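Local coordinates for protein inulin fructotransferase (Bacillus sp. snu-7, PDB 2INV) that cleaves inulin by intramolecular fructosyl transfer, releasing a di-fructose dianhydride, and is built as a right-handed parallel beta-helix, at residues F180-H185 with I202-N207; N155-G160 with A227-V232; H112-T117 with C144-G149; T162-A167 with H185-R190. One frame throughout, in Å; residues are numbered along the deposited sequence.

Contact 1. Residues F180-H185 with I202-N207. With FRU (beta-D-fructofuranose), chain D.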
loop_
_atom_site.group_PDB
_atom_site.type_symbol
_atom_site.label_atom_id
_atom_site.label_comp_id
_atom_site.label_asym_id
_atom_site.label_seq_id
_atom_site.Cartn_x
_atom_site.Cartn_y
_atom_site.Cartn_z
ATOM N N PHE A 180 -15.669 6.297 -7.563
ATOM C CA PHE A 180 -16.419 7.545 -7.491
ATOM C C PHE A 180 -16.283 8.201 -8.851
ATOM O O PHE A 180 -15.169 8.344 -9.361
ATOM C CB PHE A 180 -15.819 8.483 -6.441
ATOM C CG PHE A 180 -15.947 7.990 -5.029
ATOM C CD1 PHE A 180 -17.045 8.342 -4.240
ATOM C CD2 PHE A 180 -14.939 7.223 -4.466
ATOM C CE1 PHE A 180 -17.126 7.941 -2.915
ATOM C CE2 PHE A 180 -15.013 6.817 -3.138
ATOM C CZ PHE A 180 -16.103 7.176 -2.359
ATOM N N VAL A 181 -17.398 8.623 -9.434
ATOM C CA VAL A 181 -17.326 9.269 -10.730
ATOM C C VAL A 181 -18.428 10.299 -10.961
ATOM O O VAL A 181 -19.588 10.084 -10.599
ATOM C CB VAL A 181 -17.319 8.211 -11.855
ATOM C CG1 VAL A 181 -18.610 7.409 -11.840
ATOM C CG2 VAL A 181 -17.122 8.883 -13.201
ATOM N N TYR A 182 -18.028 11.427 -11.542
ATOM C CA TYR A 182 -18.913 12.545 -11.867
ATOM C C TYR A 182 -19.730 13.115 -10.700
ATOM O O TYR A 182 -20.914 13.404 -10.841
ATOM C CB TYR A 182 -19.825 12.153 -13.044
ATOM C CG TYR A 182 -19.411 12.733 -14.390
ATOM C CD1 TYR A 182 -18.077 12.737 -14.804
ATOM C CD2 TYR A 182 -20.366 13.265 -15.253
ATOM C CE1 TYR A 182 -17.699 13.272 -16.052
ATOM C CE2 TYR A 182 -20.006 13.796 -16.508
ATOM C CZ TYR A 182 -18.669 13.793 -16.894
ATOM O OH TYR A 182 -18.327 14.323 -18.111
ATOM N N LEU A 183 -19.071 13.301 -9.556
ATOM C CA LEU A 183 -19.695 13.854 -8.346
ATOM C C LEU A 183 -19.020 15.174 -7.997
ATOM O O LEU A 183 -17.786 15.255 -8.045
ATOM C CB LEU A 183 -19.511 12.894 -7.161
ATOM C CG LEU A 183 -20.295 11.588 -7.181
ATOM C CD1 LEU A 183 -19.734 10.651 -6.132
ATOM C CD2 LEU A 183 -21.758 11.886 -6.917
ATOM N N GLU A 184 -19.785 16.192 -7.606
ATOM C CA GLU A 184 -19.118 17.437 -7.273
ATOM C C GLU A 184 -18.161 17.212 -6.111
ATOM O O GLU A 184 -17.075 17.790 -6.066
ATOM C CB GLU A 184 -20.096 18.558 -6.933
ATOM C CG GLU A 184 -19.376 19.894 -7.041
ATOM C CD GLU A 184 -20.270 21.107 -6.970
ATOM O OE1 GLU A 184 -21.372 21.079 -7.554
ATOM O OE2 GLU A 184 -19.849 22.109 -6.352
ATOM N N HIS A 185 -18.573 16.369 -5.173
ATOM C CA HIS A 185 -17.743 16.025 -4.026
ATOM C C HIS A 185 -17.857 14.513 -3.910
ATOM O O HIS A 185 -18.946 13.986 -3.692
ATOM C CB HIS A 185 -18.271 16.671 -2.743
ATOM C CG HIS A 185 -18.264 18.166 -2.763
ATOM N ND1 HIS A 185 -17.195 18.916 -2.324
ATOM C CD2 HIS A 185 -19.202 19.051 -3.176
ATOM C CE1 HIS A 185 -17.475 20.200 -2.465
ATOM N NE2 HIS A 185 -18.686 20.308 -2.980
ATOM N N ILE A 202 -11.051 7.489 -7.546
ATOM C CA ILE A 202 -11.853 8.695 -7.402
ATOM C C ILE A 202 -11.463 9.669 -8.505
ATOM O O ILE A 202 -10.475 10.401 -8.369
ATOM C CB ILE A 202 -11.555 9.366 -6.060
ATOM C CG1 ILE A 202 -11.397 8.294 -4.983
ATOM C CG2 ILE A 202 -12.660 10.342 -5.702
ATOM C CD1 ILE A 202 -10.919 8.814 -3.662
ATOM N N ALA A 203 -12.223 9.703 -9.592
ATOM C CA ALA A 203 -11.865 10.611 -10.667
ATOM C C ALA A 203 -13.039 11.200 -11.414
ATOM O O ALA A 203 -14.164 10.677 -11.368
ATOM C CB ALA A 203 -10.936 9.914 -11.636
ATOM N N GLU A 204 -12.754 12.297 -12.113
ATOM C CA GLU A 204 -13.766 12.997 -12.876
ATOM C C GLU A 204 -14.822 13.459 -11.877
ATOM O O GLU A 204 -16.026 13.397 -12.119
ATOM C CB GLU A 204 -14.323 12.071 -13.965
ATOM C CG GLU A 204 -13.226 11.747 -15.002
ATOM C CD GLU A 204 -13.703 10.921 -16.186
ATOM O OE1 GLU A 204 -14.924 10.686 -16.311
ATOM O OE2 GLU A 204 -12.848 10.518 -17.007
ATOM N N CYS A 205 -14.316 13.936 -10.741
ATOM C CA CYS A 205 -15.119 14.466 -9.648
ATOM C C CYS A 205 -14.654 15.899 -9.419
ATOM O O CYS A 205 -13.475 16.215 -9.650
ATOM C CB CYS A 205 -14.894 13.654 -8.377
ATOM S SG CYS A 205 -15.752 12.058 -8.323
ATOM N N GLY A 206 -15.564 16.770 -8.987
ATOM C CA GLY A 206 -15.176 18.149 -8.752
ATOM C C GLY A 206 -14.110 18.159 -7.677
ATOM O O GLY A 206 -13.097 18.838 -7.784
ATOM N N ASN A 207 -14.359 17.371 -6.637
ATOM C CA ASN A 207 -13.451 17.211 -5.511
ATOM C C ASN A 207 -13.376 15.717 -5.225
ATOM O O ASN A 207 -14.377 15.018 -5.337
ATOM C CB ASN A 207 -13.989 17.927 -4.272
ATOM C CG ASN A 207 -14.220 19.405 -4.504
ATOM O OD1 ASN A 207 -15.167 19.794 -5.185
ATOM N ND2 ASN A 207 -13.353 20.241 -3.939
HETATM C C1 FRU D . -10.363 12.832 -19.333
HETATM C C2 FRU D . -9.248 12.397 -18.288
HETATM C C3 FRU D . -9.761 12.292 -16.824
HETATM C C4 FRU D . -8.572 12.737 -15.943
HETATM C C5 FRU D . -7.853 13.684 -16.860
HETATM C C6 FRU D . -6.354 13.343 -16.835
HETATM O O1 FRU D . -11.204 13.895 -18.812
HETATM O O3 FRU D . -10.559 11.345 -16.157
HETATM O O4 FRU D . -8.982 13.283 -14.703
HETATM O O5 FRU D . -8.453 13.563 -18.197
HETATM O O6 FRU D . -5.695 14.477 -17.228
#
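Glu-204 and Tyr-182 meet on successive coils of the right-handed parallel beta-helix, where Glu-204 belongs to the sugar pocket. Glu-204 OE2 accepts a hydrogen bond from O3 of the bound fructofuranose at 2.6 Å. CG of this glutamate stands beside the backbone N (chi1 -66°), and the chain runs extended beyond it, which carries the carboxylate out to the sugar. Its other oxygen, OE1, lies 3.8 Å from Tyr-182 CE1, while Glu-204 CB sits in the plane of the tyrosine ring, at its edge; ring and carboxylate planes are 59° apart. Further out, Ser-91 OG bonds OE2 and Ser-93 N bonds OE1, and Asp-96 holds the Tyr-182 hydroxyl. Behind them the backbones run in step: both residues have positive phi, so equivalent bends stack. Ala-203 N donates to Phe-180 O at 3.3 Å, Tyr-182 N weakly to Glu-204 O, and Gly-206 N to Leu-183 O at 2.8 Å. On the face of Phe-180 and Ile-202, Phe-180 CD2 packs 3.7 Å from Ile-202 CG1, the two side chains pointing the same way. Next to them, Cys-205 SG lies 4.0 Å from both Phe-180 CB and Leu-183 CB.

Contact 2. Residues N155-G160 with A227-V232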
loop_
_atom_site.group_PDB
_atom_site.type_symbol
_atom_site.label_atom_id
_atom_site.label_comp_id
_atom_site.label_asym_id
_atom_site.label_seq_id
_atom_site.Cartn_x
_atom_site.Cartn_y
_atom_site.Cartn_z
ATOM N N ASN A 155 -19.013 19.902 -19.019
ATOM C CA ASN A 155 -17.649 19.813 -18.498
ATOM C C ASN A 155 -17.425 20.776 -17.337
ATOM O O ASN A 155 -16.305 21.239 -17.118
ATOM C CB ASN A 155 -16.626 20.125 -19.597
ATOM C CG ASN A 155 -16.633 19.106 -20.716
ATOM O OD1 ASN A 155 -16.734 17.905 -20.477
ATOM N ND2 ASN A 155 -16.502 19.581 -21.949
ATOM N N SER A 156 -18.484 21.044 -16.581
ATOM C CA SER A 156 -18.423 21.975 -15.463
ATOM C C SER A 156 -17.883 21.424 -14.143
ATOM O O SER A 156 -17.379 22.187 -13.322
ATOM C CB SER A 156 -19.814 22.547 -15.201
ATOM O OG SER A 156 -20.626 21.588 -14.529
ATOM N N TYR A 157 -17.985 20.113 -13.940
ATOM C CA TYR A 157 -17.546 19.493 -12.689
ATOM C C TYR A 157 -18.408 20.036 -11.568
ATOM O O TYR A 157 -17.963 20.135 -10.426
ATOM C CB TYR A 157 -16.102 19.833 -12.354
ATOM C CG TYR A 157 -15.062 19.002 -13.059
ATOM C CD1 TYR A 157 -14.628 17.783 -12.537
ATOM C CD2 TYR A 157 -14.499 19.450 -14.237
ATOM C CE1 TYR A 157 -13.652 17.035 -13.182
ATOM C CE2 TYR A 157 -13.525 18.729 -14.891
ATOM C CZ TYR A 157 -13.101 17.522 -14.364
ATOM O OH TYR A 157 -12.129 16.814 -15.020
ATOM N N HIS A 158 -19.633 20.411 -11.902
ATOM C CA HIS A 158 -20.555 20.937 -10.911
ATOM C C HIS A 158 -21.884 20.249 -11.049
ATOM O O HIS A 158 -22.376 20.065 -12.162
ATOM C CB HIS A 158 -20.767 22.438 -11.106
ATOM C CG HIS A 158 -19.663 23.284 -10.546
ATOM N ND1 HIS A 158 -18.465 23.479 -11.199
ATOM C CD2 HIS A 158 -19.561 23.961 -9.375
ATOM C CE1 HIS A 158 -17.673 24.233 -10.458
ATOM N NE2 HIS A 158 -18.314 24.539 -9.346
ATOM N N ASN A 159 -22.473 19.869 -9.925
ATOM C CA ASN A 159 -23.774 19.234 -9.996
ATOM C C ASN A 159 -24.404 19.113 -8.619
ATOM O O ASN A 159 -25.447 18.491 -8.457
ATOM C CB ASN A 159 -23.686 17.863 -10.684
ATOM C CG ASN A 159 -22.857 16.861 -9.907
ATOM O OD1 ASN A 159 -22.627 17.016 -8.705
ATOM N ND2 ASN A 159 -22.412 15.815 -10.593
ATOM N N GLY A 160 -23.752 19.728 -7.638
ATOM C CA GLY A 160 -24.252 19.740 -6.275
ATOM C C GLY A 160 -24.444 18.410 -5.570
ATOM O O GLY A 160 -25.097 18.370 -4.519
ATOM N N ALA A 227 -9.322 15.274 -9.961
ATOM C CA ALA A 227 -10.412 16.171 -9.569
ATOM C C ALA A 227 -10.842 17.184 -10.629
ATOM O O ALA A 227 -10.797 16.913 -11.834
ATOM C CB ALA A 227 -10.031 16.907 -8.299
ATOM N N GLY A 228 -11.290 18.348 -10.162
ATOM C CA GLY A 228 -11.719 19.397 -11.067
ATOM C C GLY A 228 -11.007 20.719 -10.817
ATOM O O GLY A 228 -10.551 20.992 -9.700
ATOM N N PRO A 229 -10.890 21.563 -11.856
ATOM C CA PRO A 229 -10.244 22.881 -11.829
ATOM C C PRO A 229 -10.625 23.733 -10.625
ATOM O O PRO A 229 -9.803 24.491 -10.103
ATOM C CB PRO A 229 -10.713 23.514 -13.129
ATOM C CG PRO A 229 -10.726 22.344 -14.062
ATOM C CD PRO A 229 -11.351 21.237 -13.221
ATOM N N ASP A 230 -11.875 23.595 -10.191
ATOM C CA ASP A 230 -12.397 24.351 -9.057
ATOM C C ASP A 230 -12.444 23.510 -7.795
ATOM O O ASP A 230 -12.984 23.939 -6.772
ATOM C CB ASP A 230 -13.812 24.834 -9.363
ATOM C CG ASP A 230 -13.860 25.788 -10.533
ATOM O OD1 ASP A 230 -13.028 26.724 -10.584
ATOM O OD2 ASP A 230 -14.733 25.607 -11.410
ATOM N N GLY A 231 -11.893 22.305 -7.868
ATOM C CA GLY A 231 -11.922 21.440 -6.709
ATOM C C GLY A 231 -10.551 20.989 -6.265
ATOM O O GLY A 231 -9.535 21.283 -6.905
ATOM N N VAL A 232 -10.531 20.248 -5.167
ATOM C CA VAL A 232 -9.296 19.734 -4.627
ATOM C C VAL A 232 -9.244 18.243 -4.895
ATOM O O VAL A 232 -10.287 17.594 -5.056
ATOM C CB VAL A 232 -9.225 19.981 -3.122
ATOM C CG1 VAL A 232 -9.209 21.482 -2.849
ATOM C CG2 VAL A 232 -10.417 19.338 -2.426
HETATM O O HOH W 1 -11.230 14.760 -13.431
#
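With CG set beside its own backbone N and anti to the carbonyl carbon (chi1 -82°), Tyr-157 lays its ring over Gly-228 and Pro-229, joining a long loop of the parallel beta-helix to a turn between strands further along it. Two CH-pi contacts define the packing: Gly-228 CA stands 3.7 Å from the centroid of the Tyr-157 ring, 15° off its normal, and Pro-229 CD lies 4.1 Å from the same centroid. A CB at Gly-228 would fall 2.8 Å from Tyr-157 CD1, consistent with the glycine there. At the ring's edge and in its plane, a water lies 2.7 Å from Tyr-157 OH and donates to Ala-227 O at 2.7 Å, bridging the loops. Arg-252, a residue of the glycan pocket, also bonds the hydroxyl through NH1, and the side chain of Tyr-157 comes within about 5 Å of a bound fructofuranose. A leucine in its place would probably leave Arg-252 NH1 and the bridging water without their hydroxyl and take away the flat surface facing Gly-228. The neighbouring His-158 is fixed from its own loop: its ND1 donates to Ser-156 O at 2.7 Å, and its backbone N to Ser-156 OG, an ST turn. Across from it, Gly-228 to Gly-231 form a type I turn that carries Asp-230. The two side chains cross at about a right angle, with ring and carboxylate planes 60° apart, Asp-230 OD2 lying near the ring plane, 3.4 Å from His-158 CE1.

Contact 3. Residues H112-T117 with C144-G149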
loop_
_atom_site.group_PDB
_atom_site.type_symbol
_atom_site.label_atom_id
_atom_site.label_comp_id
_atom_site.label_asym_id
_atom_site.label_seq_id
_atom_site.Cartn_x
_atom_site.Cartn_y
_atom_site.Cartn_z
ATOM N N HIS A 112 -23.288 -0.377 -9.208
ATOM C CA HIS A 112 -23.508 0.975 -9.680
ATOM C C HIS A 112 -24.681 1.745 -9.055
ATOM O O HIS A 112 -25.854 1.412 -9.278
ATOM C CB HIS A 112 -23.657 0.838 -11.199
ATOM C CG HIS A 112 -23.902 2.111 -11.932
ATOM N ND1 HIS A 112 -23.199 3.272 -11.690
ATOM C CD2 HIS A 112 -24.703 2.368 -12.991
ATOM C CE1 HIS A 112 -23.555 4.186 -12.575
ATOM N NE2 HIS A 112 -24.464 3.663 -13.377
ATOM N N ILE A 113 -24.360 2.784 -8.289
ATOM C CA ILE A 113 -25.392 3.610 -7.682
ATOM C C ILE A 113 -25.363 4.976 -8.336
ATOM O O ILE A 113 -24.349 5.683 -8.296
ATOM C CB ILE A 113 -25.193 3.808 -6.164
ATOM C CG1 ILE A 113 -25.499 2.511 -5.421
ATOM C CG2 ILE A 113 -26.103 4.933 -5.669
ATOM C CD1 ILE A 113 -25.343 2.617 -3.923
ATOM N N ARG A 114 -26.476 5.330 -8.960
ATOM C CA ARG A 114 -26.575 6.619 -9.596
ATOM C C ARG A 114 -27.209 7.547 -8.590
ATOM O O ARG A 114 -28.342 7.353 -8.146
ATOM C CB ARG A 114 -27.396 6.507 -10.861
ATOM C CG ARG A 114 -27.118 5.225 -11.624
ATOM C CD ARG A 114 -27.289 5.467 -13.088
ATOM N NE ARG A 114 -28.581 6.087 -13.337
ATOM C CZ ARG A 114 -28.843 6.913 -14.333
ATOM N NH1 ARG A 114 -27.901 7.222 -15.191
ATOM N NH2 ARG A 114 -30.048 7.438 -14.447
ATOM N N VAL A 115 -26.411 8.530 -8.207
ATOM C CA VAL A 115 -26.780 9.532 -7.233
ATOM C C VAL A 115 -27.658 10.581 -7.898
ATOM O O VAL A 115 -27.190 11.374 -8.719
ATOM C CB VAL A 115 -25.502 10.174 -6.668
ATOM C CG1 VAL A 115 -25.843 11.223 -5.630
ATOM C CG2 VAL A 115 -24.618 9.092 -6.065
ATOM N N LEU A 116 -28.938 10.574 -7.544
ATOM C CA LEU A 116 -29.900 11.517 -8.100
ATOM C C LEU A 116 -30.520 12.285 -6.935
ATOM O O LEU A 116 -31.741 12.446 -6.855
ATOM C CB LEU A 116 -30.986 10.755 -8.863
ATOM C CG LEU A 116 -30.428 9.780 -9.899
ATOM C CD1 LEU A 116 -31.539 8.875 -10.406
ATOM C CD2 LEU A 116 -29.798 10.561 -11.038
ATOM N N THR A 117 -29.664 12.754 -6.038
ATOM C CA THR A 117 -30.106 13.475 -4.865
ATOM C C THR A 117 -30.655 14.867 -5.103
ATOM O O THR A 117 -30.279 15.562 -6.040
ATOM C CB THR A 117 -28.975 13.556 -3.829
ATOM O OG1 THR A 117 -27.780 14.021 -4.463
ATOM C CG2 THR A 117 -28.725 12.196 -3.203
ATOM N N CYS A 144 -19.877 1.407 -6.624
ATOM C CA CYS A 144 -19.763 2.613 -7.436
ATOM C C CYS A 144 -20.775 3.741 -7.235
ATOM O O CYS A 144 -21.982 3.513 -7.252
ATOM C CB CYS A 144 -19.770 2.180 -8.904
ATOM S SG CYS A 144 -19.646 3.502 -10.126
ATOM N N LEU A 145 -20.259 4.959 -7.053
ATOM C CA LEU A 145 -21.079 6.157 -6.878
ATOM C C LEU A 145 -20.879 7.056 -8.090
ATOM O O LEU A 145 -19.793 7.609 -8.302
ATOM C CB LEU A 145 -20.702 6.892 -5.588
ATOM C CG LEU A 145 -21.248 6.270 -4.298
ATOM C CD1 LEU A 145 -20.660 6.984 -3.093
ATOM C CD2 LEU A 145 -22.769 6.367 -4.294
ATOM N N ASP A 146 -21.948 7.212 -8.868
ATOM C CA ASP A 146 -21.915 7.986 -10.107
ATOM C C ASP A 146 -22.907 9.164 -10.095
ATOM O O ASP A 146 -24.114 8.983 -9.884
ATOM C CB ASP A 146 -22.178 6.986 -11.250
ATOM C CG ASP A 146 -22.499 7.635 -12.578
ATOM O OD1 ASP A 146 -22.156 8.808 -12.795
ATOM O OD2 ASP A 146 -23.097 6.933 -13.422
ATOM N N GLY A 147 -22.372 10.370 -10.301
ATOM C CA GLY A 147 -23.184 11.581 -10.304
ATOM C C GLY A 147 -23.932 11.817 -11.596
ATOM O O GLY A 147 -24.631 12.824 -11.756
ATOM N N VAL A 148 -23.763 10.884 -12.526
ATOM C CA VAL A 148 -24.430 10.929 -13.821
ATOM C C VAL A 148 -24.010 12.023 -14.812
ATOM O O VAL A 148 -23.716 11.728 -15.969
ATOM C CB VAL A 148 -25.962 10.994 -13.624
ATOM C CG1 VAL A 148 -26.663 10.959 -14.968
ATOM C CG2 VAL A 148 -26.408 9.833 -12.754
ATOM N N GLY A 149 -23.984 13.276 -14.371
ATOM C CA GLY A 149 -23.612 14.347 -15.279
ATOM C C GLY A 149 -23.340 15.688 -14.627
ATOM O O GLY A 149 -23.666 15.904 -13.461
#
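Parallel strands 112-115 and 144-146 are adjacent rungs of the beta-helix, bridged at His-112 with Cys-144, Ile-113 with Leu-145 and Arg-114 with Asp-146; their axes approach to 4.8 Å at 27°. Three hydrogen bonds set the register: Ile-113 N to Cys-144 O (2.7 Å), Asp-146 N to Ile-113 O (2.9 Å), nearly along the C=O axis, and Val-115 N to Asp-146 O. On the face of Ile-113 and Leu-145, Leu-145 CD2 meets Ile-113 CG2 and also lies 3.7 Å from Val-115 CG2. The other face carries His-112, Arg-114, Asp-146 and Cys-144. There His-112 and Asp-146 both hold CG anti to the backbone N, which points the groups at each other; their planes are 17° apart, with Asp-146 OD2 at the imidazole edge beside CE1. Asp-146 OD1 accepts from Val-148 N at 2.6 Å, closing an Asx turn, the donor coming from above the carboxylate plane; the same oxygen forms a salt bridge with Arg-92. An alanine at Asp-146 would probably leave Arg-92 without its counter-charge and Val-148 N without its acceptor, freeing the turn. Val-148 CG2 covers one face of the Arg-114 guanidinium, 3.9 Å from NH1, while Asp-68 pairs with NE and Gln-107 bonds NH1. Arg-114 NH1 also lies 5.1 Å from Asp-146 OD2, not in contact. With two arginines nearby, the buried Asp-146 carboxylate is likely to be favoured in its ionised form.

Contact 4. Residues T162-A167 with H185-R190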
loop_
_atom_site.group_PDB
_atom_site.type_symbol
_atom_site.label_atom_id
_atom_site.label_comp_id
_atom_site.label_asym_id
_atom_site.label_seq_id
_atom_site.Cartn_x
_atom_site.Cartn_y
_atom_site.Cartn_z
ATOM N N THR A 162 -22.994 14.833 -3.646
ATOM C CA THR A 162 -21.859 14.318 -2.889
ATOM C C THR A 162 -22.068 12.816 -2.719
ATOM O O THR A 162 -23.199 12.359 -2.535
ATOM C CB THR A 162 -21.711 14.970 -1.504
ATOM O OG1 THR A 162 -21.450 16.371 -1.655
ATOM C CG2 THR A 162 -20.530 14.335 -0.760
ATOM N N GLY A 163 -20.976 12.058 -2.791
ATOM C CA GLY A 163 -21.060 10.613 -2.680
ATOM C C GLY A 163 -21.165 10.083 -1.263
ATOM O O GLY A 163 -22.174 9.480 -0.885
ATOM N N ILE A 164 -20.105 10.273 -0.487
ATOM C CA ILE A 164 -20.079 9.814 0.898
ATOM C C ILE A 164 -19.556 10.945 1.762
ATOM O O ILE A 164 -18.474 11.482 1.507
ATOM C CB ILE A 164 -19.143 8.604 1.073
ATOM C CG1 ILE A 164 -19.713 7.396 0.336
ATOM C CG2 ILE A 164 -18.961 8.285 2.558
ATOM C CD1 ILE A 164 -18.785 6.188 0.313
ATOM N N GLU A 165 -20.322 11.329 2.775
ATOM C CA GLU A 165 -19.883 12.402 3.652
ATOM C C GLU A 165 -20.032 12.038 5.114
ATOM O O GLU A 165 -21.114 11.671 5.580
ATOM C CB GLU A 165 -20.641 13.700 3.366
ATOM C CG GLU A 165 -20.478 14.722 4.465
ATOM C CD GLU A 165 -20.737 16.140 4.013
ATOM O OE1 GLU A 165 -21.483 16.334 3.030
ATOM O OE2 GLU A 165 -20.178 17.066 4.646
ATOM N N VAL A 166 -18.926 12.143 5.838
ATOM C CA VAL A 166 -18.906 11.831 7.259
ATOM C C VAL A 166 -18.812 13.148 8.024
ATOM O O VAL A 166 -17.725 13.730 8.156
ATOM C CB VAL A 166 -17.702 10.943 7.597
ATOM C CG1 VAL A 166 -17.670 10.657 9.082
ATOM C CG2 VAL A 166 -17.803 9.641 6.805
ATOM N N ALA A 167 -19.950 13.606 8.542
ATOM C CA ALA A 167 -20.010 14.876 9.253
ATOM C C ALA A 167 -19.698 14.862 10.755
ATOM O O ALA A 167 -19.391 15.910 11.325
ATOM C CB ALA A 167 -21.367 15.506 9.022
ATOM N N HIS A 185 -18.573 16.369 -5.173
ATOM C CA HIS A 185 -17.743 16.025 -4.026
ATOM C C HIS A 185 -17.857 14.513 -3.910
ATOM O O HIS A 185 -18.946 13.986 -3.692
ATOM C CB HIS A 185 -18.271 16.671 -2.743
ATOM C CG HIS A 185 -18.264 18.166 -2.763
ATOM N ND1 HIS A 185 -17.195 18.916 -2.324
ATOM C CD2 HIS A 185 -19.202 19.051 -3.176
ATOM C CE1 HIS A 185 -17.475 20.200 -2.465
ATOM N NE2 HIS A 185 -18.686 20.308 -2.980
ATOM N N ALA A 186 -16.747 13.805 -4.070
ATOM C CA ALA A 186 -16.792 12.353 -3.983
ATOM C C ALA A 186 -16.875 11.915 -2.532
ATOM O O ALA A 186 -17.883 11.368 -2.082
ATOM C CB ALA A 186 -15.558 11.754 -4.635
ATOM N N LEU A 187 -15.808 12.190 -1.793
ATOM C CA LEU A 187 -15.725 11.809 -0.389
ATOM C C LEU A 187 -15.331 12.951 0.549
ATOM O O LEU A 187 -14.365 13.672 0.299
ATOM C CB LEU A 187 -14.708 10.678 -0.239
ATOM C CG LEU A 187 -14.400 10.227 1.184
ATOM C CD1 LEU A 187 -15.557 9.412 1.712
ATOM C CD2 LEU A 187 -13.124 9.402 1.190
ATOM N N ILE A 188 -16.083 13.097 1.635
ATOM C CA ILE A 188 -15.814 14.123 2.635
ATOM C C ILE A 188 -15.803 13.474 4.018
ATOM O O ILE A 188 -16.715 12.727 4.361
ATOM C CB ILE A 188 -16.899 15.230 2.628
ATOM C CG1 ILE A 188 -16.856 16.009 1.312
ATOM C CG2 ILE A 188 -16.690 16.174 3.809
ATOM C CD1 ILE A 188 -17.940 17.058 1.180
ATOM N N VAL A 189 -14.765 13.741 4.805
ATOM C CA VAL A 189 -14.672 13.178 6.150
ATOM C C VAL A 189 -14.077 14.164 7.154
ATOM O O VAL A 189 -12.875 14.419 7.170
ATOM C CB VAL A 189 -13.830 11.885 6.173
ATOM C CG1 VAL A 189 -13.875 11.273 7.563
ATOM C CG2 VAL A 189 -14.363 10.892 5.150
ATOM N N ARG A 190 -14.959 14.690 7.995
ATOM C CA ARG A 190 -14.637 15.658 9.027
ATOM C C ARG A 190 -14.294 14.971 10.341
ATOM O O ARG A 190 -14.924 13.995 10.709
ATOM C CB ARG A 190 -15.852 16.571 9.202
ATOM C CG ARG A 190 -15.595 17.830 9.980
ATOM C CD ARG A 190 -16.715 18.798 9.785
ATOM N NE ARG A 190 -16.275 20.153 10.091
ATOM C CZ ARG A 190 -15.982 21.069 9.179
ATOM N NH1 ARG A 190 -16.089 20.771 7.897
ATOM N NH2 ARG A 190 -15.578 22.274 9.554
#
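Thr-162 OG1 lies oblique to the imidazole of His-185, 3.8 Å from His-185 CD2, and the side chain of Asn-207, on the following coil, rests against one face of that ring. Glu-165 brings the second flat group: its extended chain runs alongside Ile-188, both pointing the same way, and OE2 lies 3.7 Å from Ile-188 CG2, while OE1 takes a hydrogen bond from Gln-123. His-185 ND1 is likewise bonded outside, to Glu-210. On the inner face Val-166 CB packs 3.8 Å from Val-189 CG1, and Leu-187, through chi1 of 175° and chi2 of 75°, sets CD1 against Ile-164 CG2. The chain turns a corner at Gly-163 and Ala-186 together. Gly-163 N bonds His-185 O at 2.9 Å, and Ile-164 N bonds Ala-186 O; a CB on Gly-163 would lie 2.7 Å from Ala-186 O. Beyond the corner, Ile-188 N to Ile-164 O, Val-166 N to Ile-188 O (2.7 Å) and Arg-190 N to Val-166 O form a regular parallel ladder, with axes 4.6 Å apart at 6°. These successive rungs of the beta-helix lie between strands 123-127 and 207-211, with Met-178 and Phe-180 of strand 174-181 packing onto Ile-164 from within.

In the fold
Contacts 1, 3 and 4 are rung pairs of one solenoid, and contact 2 joins loops beside them. Contact 3 passes directly into contact 1, their centres about 10 Å apart: Val-181 N bonds Leu-145 O and Val-181 O bonds Gly-147 N, both at 2.8 Å. Contacts 1 and 4 share His-185, and Ala-186 N probably bonds Asn-207 O (2.9 Å). Inside the coil, Leu-145 CD1 of contact 3 packs 3.6 Å from Ile-164 CG1 of contact 4. Contact 2 lies closest to contact 1, centres about 7 Å apart, tied by Gly-160 N to Glu-184 OE1 at 2.7 Å. These two border the sugar site, through Glu-204 and Tyr-157, whereas the nearest side chains of contacts 3 and 4 are about 12 Å from a bound fructofuranose.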